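Local structure of protein-S-isoprenylcysteine O-methyltransferase (Tribolium castaneum, 5V7P) at residues I155-L158 / S159-L163. The protein catalyses, as an integral membrane enzyme, the methylation of isoprenylated C-terminal cysteine residues of proteins, using S-adenosyl-L-methionine as methyl donor. Numbering follows the deposited sequence.
Sequences IHWL and SNIGL. With MPG ([(Z)-octadec-9-enyl] (2R)-2,3-bis(oxidanyl)propanoate), chain S; D10 (decane), chain N.
Ser159 N gives a weak hydrogen bond to Ile155 O (3.4 Å), and with it the i to i+4 ladder of a helix begins, Ile155 being the N-cap residue. The next rung is firmer: Asn160 N to His156 O at 2.8 Å, the donor nearly along the C=O axis. Ile161 N then reaches Trp157 O at 3.2 Å, tilted 33° from the carbonyl plane, and Gly162 N donates to Leu158 O, lying in the carbonyl plane. These are the first two turns of helix 156-180, which is inferred to cross the membrane, probably starting here at its lumenal end. His156 and Asn160, one turn apart, belong to a pocket for a bound octadecenyl glycerate lipid, MPG. The lipid headgroup lies over one face of the imidazole, with MPG O3 3.1 Å from His156 CG, while MPG O3 also makes a weak hydrogen bond to Asn160 OD1. Four residues apart, the two share a flank of the helix, and with CG anti to the carbonyl carbon in each (chi1 -73° and -66°) both run beside their backbone N, where the lipid headgroup meets them. His156 NE2 bonds weakly to Gln90 OE1; a leucine here would lose that link and is likely to leave the lipid diol without the flat face it lies on. Round the helix, Trp157 has decane against one indole face and Ile155 CG2 over the other. Ile161 runs alongside this indole, CD1 meeting its edge at Trp157 CE3 (4.1 Å). Ser159 OG is buried and hydrogen-bonds Ile225 O, tying this turn to the end of helix 210-225.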
# COMPACT_ATOMS: atom_id res chain seq x y z
N ILE A 155 0.13 -27.33 12.51
CA ILE A 155 1.60 -27.32 12.58
C ILE A 155 1.98 -25.92 13.05
O ILE A 155 2.40 -25.05 12.28
CB ILE A 155 2.25 -27.70 11.25
CG1 ILE A 155 1.66 -29.01 10.72
CG2 ILE A 155 3.76 -27.82 11.42
CD1 ILE A 155 2.07 -29.35 9.30
N HIS A 156 1.84 -25.69 14.36
CA HIS A 156 1.95 -24.34 14.90
C HIS A 156 3.37 -23.80 14.79
O HIS A 156 3.55 -22.58 14.63
CB HIS A 156 1.48 -24.33 16.35
CG HIS A 156 -0.00 -24.45 16.50
ND1 HIS A 156 -0.84 -24.67 15.43
CD2 HIS A 156 -0.80 -24.38 17.60
CE1 HIS A 156 -2.09 -24.73 15.86
NE2 HIS A 156 -2.09 -24.56 17.17
N TRP A 157 4.39 -24.65 14.88
CA TRP A 157 5.76 -24.15 14.80
C TRP A 157 6.04 -23.53 13.44
O TRP A 157 6.79 -22.55 13.34
CB TRP A 157 6.77 -25.27 15.10
CG TRP A 157 6.71 -26.43 14.15
CD1 TRP A 157 5.99 -27.58 14.31
CD2 TRP A 157 7.42 -26.57 12.91
NE1 TRP A 157 6.19 -28.42 13.24
CE2 TRP A 157 7.07 -27.82 12.37
CE3 TRP A 157 8.32 -25.76 12.21
CZ2 TRP A 157 7.58 -28.28 11.16
CZ3 TRP A 157 8.82 -26.22 11.01
CH2 TRP A 157 8.45 -27.47 10.49
N LEU A 158 5.45 -24.08 12.37
CA LEU A 158 5.60 -23.46 11.05
C LEU A 158 4.95 -22.08 11.03
O LEU A 158 5.55 -21.11 10.56
CB LEU A 158 4.98 -24.36 9.98
CG LEU A 158 5.88 -24.87 8.85
CD1 LEU A 158 5.04 -25.63 7.83
CD2 LEU A 158 6.65 -23.75 8.17
N SER A 159 3.72 -21.98 11.53
CA SER A 159 3.02 -20.70 11.53
C SER A 159 3.76 -19.67 12.37
O SER A 159 3.82 -18.49 12.00
CB SER A 159 1.60 -20.89 12.05
OG SER A 159 0.94 -19.65 12.23
N ASN A 160 4.33 -20.09 13.50
CA ASN A 160 5.08 -19.16 14.34
C ASN A 160 6.35 -18.67 13.64
O ASN A 160 6.84 -17.59 13.96
CB ASN A 160 5.43 -19.82 15.67
CG ASN A 160 4.21 -20.11 16.51
OD1 ASN A 160 3.15 -19.51 16.32
ND2 ASN A 160 4.34 -21.04 17.45
N ILE A 161 6.89 -19.46 12.71
CA ILE A 161 7.96 -18.94 11.86
C ILE A 161 7.43 -17.78 11.03
O ILE A 161 8.09 -16.74 10.91
CB ILE A 161 8.53 -20.07 10.97
CG1 ILE A 161 9.42 -20.99 11.82
CG2 ILE A 161 9.32 -19.50 9.79
CD1 ILE A 161 9.97 -22.20 11.08
N GLY A 162 6.23 -17.93 10.47
CA GLY A 162 5.61 -16.81 9.78
C GLY A 162 5.43 -15.60 10.67
O GLY A 162 5.59 -14.46 10.23
N LEU A 163 5.09 -15.84 11.95
CA LEU A 163 5.01 -14.74 12.90
C LEU A 163 6.35 -14.01 13.01
O LEU A 163 6.39 -12.77 13.04
CB LEU A 163 4.59 -15.27 14.28
CG LEU A 163 3.12 -15.12 14.70
CD1 LEU A 163 2.81 -13.68 15.04
CD2 LEU A 163 2.19 -15.62 13.61
C2 MPG S . -1.13 -18.46 22.33
C3 MPG S . -1.51 -17.20 21.55
C4 MPG S . -1.06 -15.96 22.31
C5 MPG S . 0.40 -15.66 22.00
C6 MPG S . 0.51 -14.98 20.64
C7 MPG S . 1.97 -14.63 20.32
C8 MPG S . 2.85 -15.88 20.24
C9 MPG S . 2.30 -16.83 19.18
C10 MPG S . 2.77 -18.05 19.03
C11 MPG S . 3.90 -18.62 19.89
C12 MPG S . 3.30 -19.50 20.98
C13 MPG S . 4.33 -19.68 22.10
C14 MPG S . 5.63 -20.24 21.52
O1 MPG S . -1.16 -19.54 20.19
C1 MPG S . -1.54 -19.70 21.53
CXD MPG S . -1.62 -20.31 17.82
O2 MPG S . -2.22 -21.40 17.18
C21 MPG S . -0.18 -20.15 17.34
O3 MPG S . 0.32 -21.39 16.93
O4 MPG S . -2.07 -21.55 19.77
CX3 MPG S . -1.64 -20.54 19.33
C3 D10 N . 9.71 -26.72 16.76
C4 D10 N . 10.18 -27.52 15.55
C5 D10 N . 9.38 -28.82 15.44
C6 D10 N . 9.84 -29.60 14.21
C7 D10 N . 9.04 -30.90 14.10